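Local structure of VC0179-like protein (Escherichia coli, 4XJ6) at residues Arg40-Phe45 and Pro105-Gln110; Ala32-Val37 and Ile130-Tyr135. The protein probably joins two purine nucleotides into a cyclic dinucleotide, as a bacterial relative of cyclic GMP-AMP synthase with a magnesium-dependent nucleotidyltransferase site. All coordinates share one frame; numbering follows the deposited sequence.

Contact 1 of 2, residues Arg40-Phe45 and Pro105-Gln110. With GH3 (3'-deoxy-guanosine-5'-triphosphate), chain E; GH3 (3'-deoxy-guanosine-5'-triphosphate), chain D.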
loop_
_atom_site.group_PDB
_atom_site.type_symbol
_atom_site.label_atom_id
_atom_site.label_comp_id
_atom_site.label_asym_id
_atom_site.label_seq_id
_atom_site.Cartn_x
_atom_site.Cartn_y
_atom_site.Cartn_z
ATOM N N ARG A 40 10.374 1.362 -16.926
ATOM C CA ARG A 40 9.380 1.195 -17.977
ATOM C C ARG A 40 8.437 2.394 -18.046
ATOM O O ARG A 40 8.096 2.865 -19.131
ATOM C CB ARG A 40 8.583 -0.092 -17.758
ATOM C CG ARG A 40 7.479 -0.326 -18.770
ATOM C CD ARG A 40 8.021 -0.317 -20.185
ATOM N NE ARG A 40 9.040 -1.340 -20.392
ATOM C CZ ARG A 40 8.792 -2.553 -20.877
ATOM N NH1 ARG A 40 7.555 -2.898 -21.203
ATOM N NH2 ARG A 40 9.783 -3.421 -21.035
ATOM N N THR A 41 8.020 2.886 -16.884
ATOM C CA THR A 41 7.152 4.056 -16.820
ATOM C C THR A 41 7.880 5.298 -17.315
ATOM O O THR A 41 7.288 6.162 -17.959
ATOM C CB THR A 41 6.641 4.295 -15.393
ATOM O OG1 THR A 41 5.924 3.136 -14.950
ATOM C CG2 THR A 41 5.719 5.511 -15.343
ATOM N N ARG A 42 9.171 5.381 -17.011
ATOM C CA ARG A 42 10.008 6.453 -17.536
ATOM C C ARG A 42 10.026 6.415 -19.058
ATOM O O ARG A 42 9.849 7.439 -19.720
ATOM C CB ARG A 42 11.436 6.352 -16.997
ATOM C CG ARG A 42 11.667 7.098 -15.698
ATOM C CD ARG A 42 13.154 7.199 -15.379
ATOM N NE ARG A 42 13.664 6.004 -14.713
ATOM C CZ ARG A 42 13.854 5.910 -13.400
ATOM N NH1 ARG A 42 13.575 6.941 -12.613
ATOM N NH2 ARG A 42 14.325 4.788 -12.874
ATOM N N ASP A 43 10.248 5.222 -19.601
ATOM C CA ASP A 43 10.237 5.006 -21.042
ATOM C C ASP A 43 8.915 5.437 -21.669
ATOM O O ASP A 43 8.898 6.182 -22.648
ATOM C CB ASP A 43 10.506 3.534 -21.362
ATOM C CG ASP A 43 11.947 3.138 -21.121
ATOM O OD1 ASP A 43 12.811 4.035 -21.069
ATOM O OD2 ASP A 43 12.219 1.926 -20.994
ATOM N N VAL A 44 7.813 4.963 -21.095
ATOM C CA VAL A 44 6.477 5.275 -21.598
ATOM C C VAL A 44 6.227 6.780 -21.623
ATOM O O VAL A 44 5.749 7.327 -22.618
ATOM C CB VAL A 44 5.385 4.593 -20.744
ATOM C CG1 VAL A 44 4.009 5.150 -21.078
ATOM C CG2 VAL A 44 5.421 3.080 -20.933
ATOM N N PHE A 45 6.560 7.444 -20.522
ATOM C CA PHE A 45 6.413 8.890 -20.425
ATOM C C PHE A 45 7.293 9.601 -21.447
ATOM O O PHE A 45 6.870 10.581 -22.056
ATOM C CB PHE A 45 6.746 9.371 -19.008
ATOM C CG PHE A 45 5.546 9.511 -18.116
ATOM C CD1 PHE A 45 4.917 8.393 -17.590
ATOM C CD2 PHE A 45 5.051 10.765 -17.795
ATOM C CE1 PHE A 45 3.814 8.525 -16.766
ATOM C CE2 PHE A 45 3.949 10.901 -16.971
ATOM C CZ PHE A 45 3.331 9.779 -16.457
ATOM N N PRO A 105 8.590 12.192 -14.997
ATOM C CA PRO A 105 7.906 11.645 -13.820
ATOM C C PRO A 105 8.887 11.312 -12.698
ATOM O O PRO A 105 10.012 10.894 -12.976
ATOM C CB PRO A 105 7.242 10.374 -14.358
ATOM C CG PRO A 105 8.038 10.007 -15.562
ATOM C CD PRO A 105 8.456 11.312 -16.171
ATOM N N ARG A 106 8.474 11.509 -11.453
ATOM C CA ARG A 106 9.288 11.108 -10.312
ATOM C C ARG A 106 8.655 9.898 -9.636
ATOM O O ARG A 106 7.460 9.648 -9.795
ATOM C CB ARG A 106 9.446 12.259 -9.317
ATOM C CG ARG A 106 10.783 12.986 -9.400
ATOM C CD ARG A 106 10.895 13.827 -10.666
ATOM N NE ARG A 106 12.146 14.580 -10.700
ATOM C CZ ARG A 106 12.443 15.498 -11.614
ATOM N NH1 ARG A 106 11.576 15.791 -12.578
ATOM N NH2 ARG A 106 13.607 16.132 -11.566
ATOM N N PHE A 107 9.456 9.145 -8.890
ATOM C CA PHE A 107 8.966 7.942 -8.227
ATOM C C PHE A 107 9.361 7.921 -6.756
ATOM O O PHE A 107 10.534 8.067 -6.416
ATOM C CB PHE A 107 9.493 6.689 -8.929
ATOM C CG PHE A 107 9.191 6.645 -10.399
ATOM C CD1 PHE A 107 7.977 6.159 -10.856
ATOM C CD2 PHE A 107 10.123 7.087 -11.323
ATOM C CE1 PHE A 107 7.699 6.117 -12.206
ATOM C CE2 PHE A 107 9.848 7.045 -12.675
ATOM C CZ PHE A 107 8.636 6.559 -13.117
ATOM N N TRP A 108 8.368 7.748 -5.890
ATOM C CA TRP A 108 8.600 7.653 -4.455
ATOM C C TRP A 108 7.687 6.602 -3.841
ATOM O O TRP A 108 6.474 6.618 -4.053
ATOM C CB TRP A 108 8.387 9.008 -3.772
ATOM C CG TRP A 108 9.414 10.034 -4.146
ATOM C CD1 TRP A 108 10.760 9.953 -3.943
ATOM C CD2 TRP A 108 9.179 11.301 -4.776
ATOM N NE1 TRP A 108 11.379 11.086 -4.414
ATOM C CE2 TRP A 108 10.429 11.930 -4.931
ATOM C CE3 TRP A 108 8.031 11.965 -5.227
ATOM C CZ2 TRP A 108 10.569 13.185 -5.514
ATOM C CZ3 TRP A 108 8.173 13.213 -5.809
ATOM C CH2 TRP A 108 9.433 13.810 -5.946
ATOM N N THR A 109 8.280 5.690 -3.080
ATOM C CA THR A 109 7.530 4.621 -2.436
ATOM C C THR A 109 6.789 5.124 -1.199
ATOM O O THR A 109 7.345 5.856 -0.378
ATOM C CB THR A 109 8.457 3.454 -2.040
ATOM O OG1 THR A 109 9.182 3.009 -3.192
ATOM C CG2 THR A 109 7.654 2.295 -1.478
ATOM N N GLN A 110 5.523 4.738 -1.080
ATOM C CA GLN A 110 4.744 5.020 0.118
ATOM C C GLN A 110 4.408 3.698 0.802
ATOM O O GLN A 110 4.717 2.630 0.280
ATOM C CB GLN A 110 3.473 5.799 -0.232
ATOM C CG GLN A 110 2.428 4.966 -0.948
ATOM C CD GLN A 110 1.407 5.803 -1.686
ATOM O OE1 GLN A 110 1.754 6.612 -2.547
ATOM N NE2 GLN A 110 0.135 5.609 -1.358
HETATM O O3A GH3 E . -6.649 -1.699 -2.536
HETATM P PA GH3 E . -7.043 -0.141 -2.623
HETATM O O1A GH3 E . -7.517 0.317 -1.264
HETATM O O2A GH3 E . -8.080 0.128 -3.689
HETATM O "O5'" GH3 E . -5.649 0.589 -2.963
HETATM C "C5'" GH3 E . -4.422 -0.051 -2.690
HETATM C "C4'" GH3 E . -3.288 0.941 -2.898
HETATM O "O4'" GH3 E . -3.822 2.197 -3.254
HETATM C "C3'" GH3 E . -2.444 1.183 -1.657
HETATM C "C2'" GH3 E . -2.028 2.640 -1.791
HETATM O "O2'" GH3 E . -0.749 2.729 -2.377
HETATM C "C1'" GH3 E . -3.050 3.262 -2.727
HETATM N N9 GH3 E . -3.976 4.088 -1.941
HETATM C C8 GH3 E . -5.167 3.629 -1.439
HETATM N N7 GH3 E . -5.771 4.641 -0.784
HETATM C C5 GH3 E . -4.988 5.739 -0.872
HETATM C C6 GH3 E . -5.151 7.024 -0.377
HETATM O O6 GH3 E . -6.159 7.307 0.269
HETATM N N1 GH3 E . -4.183 7.974 -0.612
HETATM C C2 GH3 E . -3.059 7.639 -1.338
HETATM N N2 GH3 E . -2.128 8.568 -1.559
HETATM N N3 GH3 E . -2.903 6.354 -1.828
HETATM C C4 GH3 E . -3.853 5.414 -1.600
HETATM P PG GH3 D . 0.771 -3.321 3.689
HETATM O O1G GH3 D . -0.368 -4.213 4.119
HETATM O O2G GH3 D . 0.644 -2.959 2.230
HETATM O O3G GH3 D . 2.078 -4.046 3.894
HETATM O O3B GH3 D . 0.725 -1.998 4.606
HETATM P PB GH3 D . 0.699 -0.508 3.985
HETATM O O1B GH3 D . 1.218 0.468 5.011
HETATM O O2B GH3 D . 1.547 -0.396 2.744
HETATM O O3A GH3 D . -0.861 -0.207 3.699
HETATM P PA GH3 D . -1.466 -0.034 2.219
HETATM O O1A GH3 D . -2.919 -0.453 2.231
HETATM O O2A GH3 D . -0.687 -0.820 1.194
HETATM O "O5'" GH3 D . -1.357 1.534 1.875
HETATM C "C5'" GH3 D . -0.140 2.111 1.461
HETATM C "C4'" GH3 D . -0.230 3.624 1.601
HETATM O "O4'" GH3 D . -1.408 4.083 0.972
HETATM C "C3'" GH3 D . -0.297 4.097 3.042
HETATM C "C2'" GH3 D . -1.170 5.331 2.960
HETATM O "O2'" GH3 D . -0.364 6.481 2.851
HETATM C "C1'" GH3 D . -1.984 5.157 1.688
HETATM N N9 GH3 D . -3.355 4.775 2.054
HETATM C C8 GH3 D . -3.879 3.513 1.951
HETATM N N7 GH3 D . -5.166 3.540 2.370
HETATM C C5 GH3 D . -5.468 4.812 2.730
HETATM C C6 GH3 D . -6.630 5.394 3.220
HETATM O O6 GH3 D . -7.634 4.709 3.396
HETATM N N1 GH3 D . -6.649 6.742 3.506
HETATM C C2 GH3 D . -5.521 7.508 3.306
HETATM N N2 GH3 D . -5.547 8.810 3.584
HETATM N N3 GH3 D . -4.370 6.922 2.819
HETATM C C4 GH3 D . -4.340 5.598 2.534
#

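Contact 2 of 2, residues Ala32-Val37 and Ile130-Tyr135. With MG (magnesium ion), chain B; MG (magnesium ion), chain C; GH3 (3'-deoxy-guanosine-5'-triphosphate), chain D; GH3 (3'-deoxy-guanosine-5'-triphosphate), chain E.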
loop_
_atom_site.group_PDB
_atom_site.type_symbol
_atom_site.label_atom_id
_atom_site.label_comp_id
_atom_site.label_asym_id
_atom_site.label_seq_id
_atom_site.Cartn_x
_atom_site.Cartn_y
_atom_site.Cartn_z
ATOM N N ALA A 32 14.711 -4.218 -6.968
ATOM C CA ALA A 32 15.007 -4.553 -8.355
ATOM C C ALA A 32 13.722 -4.667 -9.165
ATOM O O ALA A 32 13.655 -4.219 -10.306
ATOM C CB ALA A 32 15.808 -5.849 -8.427
ATOM N N LEU A 33 12.701 -5.264 -8.558
ATOM C CA LEU A 33 11.391 -5.378 -9.188
ATOM C C LEU A 33 10.765 -3.997 -9.381
ATOM O O LEU A 33 10.174 -3.711 -10.426
ATOM C CB LEU A 33 10.465 -6.263 -8.353
ATOM C CG LEU A 33 10.801 -7.753 -8.301
ATOM C CD1 LEU A 33 9.814 -8.489 -7.411
ATOM C CD2 LEU A 33 10.803 -8.346 -9.701
ATOM N N ARG A 34 10.902 -3.147 -8.367
ATOM C CA ARG A 34 10.391 -1.783 -8.421
ATOM C C ARG A 34 11.092 -0.982 -9.511
ATOM O O ARG A 34 10.466 -0.184 -10.210
ATOM C CB ARG A 34 10.569 -1.097 -7.067
ATOM C CG ARG A 34 10.078 0.341 -7.022
ATOM C CD ARG A 34 10.388 0.988 -5.679
ATOM N NE ARG A 34 11.825 1.115 -5.454
ATOM C CZ ARG A 34 12.371 1.545 -4.321
ATOM N NH1 ARG A 34 11.603 1.890 -3.295
ATOM N NH2 ARG A 34 13.690 1.626 -4.210
ATOM N N GLN A 35 12.395 -1.207 -9.652
ATOM C CA GLN A 35 13.196 -0.487 -10.632
ATOM C C GLN A 35 12.755 -0.807 -12.055
ATOM O O GLN A 35 12.749 0.066 -12.921
ATOM C CB GLN A 35 14.677 -0.817 -10.453
ATOM C CG GLN A 35 15.608 0.147 -11.162
ATOM C CD GLN A 35 17.061 -0.245 -11.017
ATOM O OE1 GLN A 35 17.410 -1.419 -11.125
ATOM N NE2 GLN A 35 17.919 0.738 -10.762
ATOM N N ILE A 36 12.395 -2.065 -12.288
ATOM C CA ILE A 36 11.873 -2.493 -13.582
ATOM C C ILE A 36 10.626 -1.698 -13.974
ATOM O O ILE A 36 10.483 -1.266 -15.119
ATOM C CB ILE A 36 11.532 -4.001 -13.579
ATOM C CG1 ILE A 36 12.801 -4.845 -13.422
ATOM C CG2 ILE A 36 10.792 -4.385 -14.852
ATOM C CD1 ILE A 36 12.528 -6.321 -13.195
ATOM N N VAL A 37 9.731 -1.502 -13.012
ATOM C CA VAL A 37 8.490 -0.773 -13.248
ATOM C C VAL A 37 8.752 0.715 -13.443
ATOM O O VAL A 37 8.132 1.361 -14.288
ATOM C CB VAL A 37 7.501 -0.979 -12.088
ATOM C CG1 VAL A 37 6.247 -0.136 -12.281
ATOM C CG2 VAL A 37 7.148 -2.451 -11.971
ATOM N N ILE A 130 4.228 -3.525 -2.628
ATOM C CA ILE A 130 5.031 -2.324 -2.824
ATOM C C ILE A 130 4.176 -1.196 -3.394
ATOM O O ILE A 130 3.637 -1.308 -4.495
ATOM C CB ILE A 130 6.219 -2.569 -3.773
ATOM C CG1 ILE A 130 6.938 -3.871 -3.419
ATOM C CG2 ILE A 130 7.181 -1.388 -3.734
ATOM C CD1 ILE A 130 8.073 -4.205 -4.354
ATOM N N ASP A 131 4.050 -0.112 -2.639
ATOM C CA ASP A 131 3.282 1.038 -3.092
ATOM C C ASP A 131 4.215 2.107 -3.641
ATOM O O ASP A 131 4.631 3.008 -2.916
ATOM C CB ASP A 131 2.437 1.607 -1.955
ATOM C CG ASP A 131 1.611 0.550 -1.259
ATOM O OD1 ASP A 131 0.584 0.126 -1.828
ATOM O OD2 ASP A 131 1.989 0.142 -0.140
ATOM N N ASP A 132 4.551 2.001 -4.922
ATOM C CA ASP A 132 5.451 2.959 -5.551
ATOM C C ASP A 132 4.675 3.929 -6.441
ATOM O O ASP A 132 4.216 3.564 -7.523
ATOM C CB ASP A 132 6.525 2.238 -6.365
ATOM C CG ASP A 132 7.732 3.117 -6.634
ATOM O OD1 ASP A 132 8.169 3.825 -5.700
ATOM O OD2 ASP A 132 8.243 3.102 -7.774
ATOM N N GLY A 133 4.534 5.167 -5.983
ATOM C CA GLY A 133 3.761 6.160 -6.704
ATOM C C GLY A 133 4.532 6.855 -7.808
ATOM O O GLY A 133 5.741 7.059 -7.704
ATOM N N THR A 134 3.823 7.213 -8.873
ATOM C CA THR A 134 4.397 8.001 -9.958
ATOM C C THR A 134 3.920 9.447 -9.848
ATOM O O THR A 134 2.719 9.711 -9.800
ATOM C CB THR A 134 4.020 7.430 -11.333
ATOM O OG1 THR A 134 4.459 6.069 -11.414
ATOM C CG2 THR A 134 4.654 8.247 -12.453
ATOM N N TYR A 135 4.867 10.378 -9.802
ATOM C CA TYR A 135 4.549 11.788 -9.617
ATOM C C TYR A 135 4.908 12.609 -10.852
ATOM O O TYR A 135 6.037 12.551 -11.337
ATOM C CB TYR A 135 5.286 12.347 -8.398
ATOM C CG TYR A 135 4.885 11.735 -7.074
ATOM C CD1 TYR A 135 5.289 10.452 -6.723
ATOM C CD2 TYR A 135 4.128 12.455 -6.161
ATOM C CE1 TYR A 135 4.931 9.898 -5.511
ATOM C CE2 TYR A 135 3.766 11.910 -4.946
ATOM C CZ TYR A 135 4.172 10.633 -4.625
ATOM O OH TYR A 135 3.817 10.083 -3.416
HETATM MG MG MG B . 1.247 -1.416 1.046
HETATM MG MG MG C . -0.860 -1.559 -1.794
HETATM P PG GH3 D . 0.771 -3.321 3.689
HETATM O O1G GH3 D . -0.368 -4.213 4.119
HETATM O O2G GH3 D . 0.644 -2.959 2.230
HETATM O O3G GH3 D . 2.078 -4.046 3.894
HETATM O O3B GH3 D . 0.725 -1.998 4.606
HETATM P PB GH3 D . 0.699 -0.508 3.985
HETATM O O1B GH3 D . 1.218 0.468 5.011
HETATM O O2B GH3 D . 1.547 -0.396 2.744
HETATM O O3A GH3 D . -0.861 -0.207 3.699
HETATM P PA GH3 D . -1.466 -0.034 2.219
HETATM O O1A GH3 D . -2.919 -0.453 2.231
HETATM O O2A GH3 D . -0.687 -0.820 1.194
HETATM O "O5'" GH3 D . -1.357 1.534 1.875
HETATM C "C5'" GH3 D . -0.140 2.111 1.461
HETATM C "C4'" GH3 D . -0.230 3.624 1.601
HETATM O "O4'" GH3 D . -1.408 4.083 0.972
HETATM C "C3'" GH3 D . -0.297 4.097 3.042
HETATM C "C2'" GH3 D . -1.170 5.331 2.960
HETATM O "O2'" GH3 D . -0.364 6.481 2.851
HETATM C "C1'" GH3 D . -1.984 5.157 1.688
HETATM N N9 GH3 D . -3.355 4.775 2.054
HETATM C C8 GH3 D . -3.879 3.513 1.951
HETATM N N7 GH3 D . -5.166 3.540 2.370
HETATM C C5 GH3 D . -5.468 4.812 2.730
HETATM C C6 GH3 D . -6.630 5.394 3.220
HETATM O O6 GH3 D . -7.634 4.709 3.396
HETATM N N1 GH3 D . -6.649 6.742 3.506
HETATM C C2 GH3 D . -5.521 7.508 3.306
HETATM N N2 GH3 D . -5.547 8.810 3.584
HETATM N N3 GH3 D . -4.370 6.922 2.819
HETATM C C4 GH3 D . -4.340 5.598 2.534
HETATM O O3A GH3 E . -6.649 -1.699 -2.536
HETATM P PA GH3 E . -7.043 -0.141 -2.623
HETATM O O1A GH3 E . -7.517 0.317 -1.264
HETATM O O2A GH3 E . -8.080 0.128 -3.689
HETATM O "O5'" GH3 E . -5.649 0.589 -2.963
HETATM C "C5'" GH3 E . -4.422 -0.051 -2.690
HETATM C "C4'" GH3 E . -3.288 0.941 -2.898
HETATM O "O4'" GH3 E . -3.822 2.197 -3.254
HETATM C "C3'" GH3 E . -2.444 1.183 -1.657
HETATM C "C2'" GH3 E . -2.028 2.640 -1.791
HETATM O "O2'" GH3 E . -0.749 2.729 -2.377
HETATM C "C1'" GH3 E . -3.050 3.262 -2.727
HETATM N N9 GH3 E . -3.976 4.088 -1.941
HETATM C C8 GH3 E . -5.167 3.629 -1.439
HETATM N N7 GH3 E . -5.771 4.641 -0.784
HETATM C C5 GH3 E . -4.988 5.739 -0.872
HETATM C C6 GH3 E . -5.151 7.024 -0.377
HETATM O O6 GH3 E . -6.159 7.307 0.269
HETATM N N1 GH3 E . -4.183 7.974 -0.612
HETATM C C2 GH3 E . -3.059 7.639 -1.338
HETATM N N2 GH3 E . -2.128 8.568 -1.559
HETATM N N3 GH3 E . -2.903 6.354 -1.828
HETATM C C4 GH3 E . -3.853 5.414 -1.600
HETATM O O HOH W 1 3.295 -1.945 1.301
HETATM O O HOH W 2 -2.635 -2.100 -0.849
#

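Contact 1 of 2, residues Arg40-Phe45 and Pro105-Gln110
The outer edge of the Phe107 ring is driven between Thr41 and Arg42 of the helix. Thr41 CG2 lies in the ring plane, 3.8 Å from Phe107 CE1, so the methyl meets the rim and not a face. On the other side of CZ, Arg42 CG comes 3.5 Å from Phe107 CE2, also near the plane. Beyond CG the arginine chain turns back at its third torsion (-84°), which brings NH1 of Arg42 to 3.7 Å from CD2 of Phe107. The guanidinium plane stands 87° from that of the ring and its approach is oblique.

Phe45 is met differently. Pro105 lies over one face of its ring: Pro105 CG is 4.0 Å from the Phe45 ring centroid and 28° off the ring normal, the geometry of a CH-pi contact, and it comes within 3.6 Å of Phe45 CG. Thr41 has CG2 anti to the backbone N, which leaves the methyl for the phenyl rim while its hydroxyl bonds to Val37 O and Ser159 OG. The polar side of this residue thus belongs to the helices.

At the other end of segment 105-110, Gln110 reaches the nucleotide pocket, where its NE2 donates to O4' of the chain D nucleotide at 3.2 Å. Its OE1 pairs with Tyr195 OH.

The contact sets helix 24-57 against strand 106-110 at one side of the mixed sheet of the nucleotidyltransferase fold. Helix 149-166 flanks it, with Leu155 on Phe45, and strand 128-138 pairs antiparallel with strand 106-110, bringing Thr134 against both Pro105 and Phe107.

Contact 2 of 2, residues Ala32-Val37 and Ile130-Tyr135
Arg34 lies across the carboxylate of Asp132 with its aliphatic part, the two side chains crossing at about a right angle. The CB bond already heads for the strand, and CG stands anti to the backbone N (chi1 179°), which carries the chain outward. CG is the first atom to touch, 3.4 Å from Asp132 OD2. CD follows, 3.5 Å from the carboxylate carbon CG of Asp132, and on another flank it comes loosely to Ile130 CG2, at 4.4 Å. A bend at chi3 (65°) sets the direction of NE, which stays 4.6 Å from Asp132 OD1, an oxygen well out of the guanidinium plane; this is an attraction of charges without a salt bridge. At the tip, NH1 bonds to Thr109 OG1.

Asp132 has its own ion partner, a salt bridge from OD1 to Arg38 NH2, and OD1 also bonds to Thr109 OG1. Two nearby arginines would probably favour its ionised form.

One residue back, Asp131 leaves the strand in the opposite direction. Its OD2 binds one magnesium at 2.1 Å and its OD1 the other at 2.2 Å, bridging the pair. Asp129 and Asp191 help complete the sites, and the first ion also holds O2A, O2B and O2G of the chain D nucleotide. This is the two-metal centre of a nucleotidyltransferase.

Strand 128-138 lies in the sheet between strands 106-110 and 188-198, with helix 24-57 against the Asp132 side. Val37 there packs on Leu160 and Leu163 of helix 149-166.

How the contacts relate
Contact 1 and contact 2 have centres about 7 Å apart and rest on successive parts of one long helix, 24-57, laid along one mixed sheet. In chain order the segments run 32-37, 40-45, 105-110, 130-135, so contact 1 is nested within the loop that contact 2 closes. Strands 106-110 and 128-138 are antiparallel neighbours and join the two directly, as in the probable bond from Arg106 N to Tyr135 O at 2.7 Å. Both segments on the sheet carry a residue to the nucleotides, Gln110 and Asp131. The helix thus backs the nucleotidyltransferase sheet on the side away from the magnesium ions.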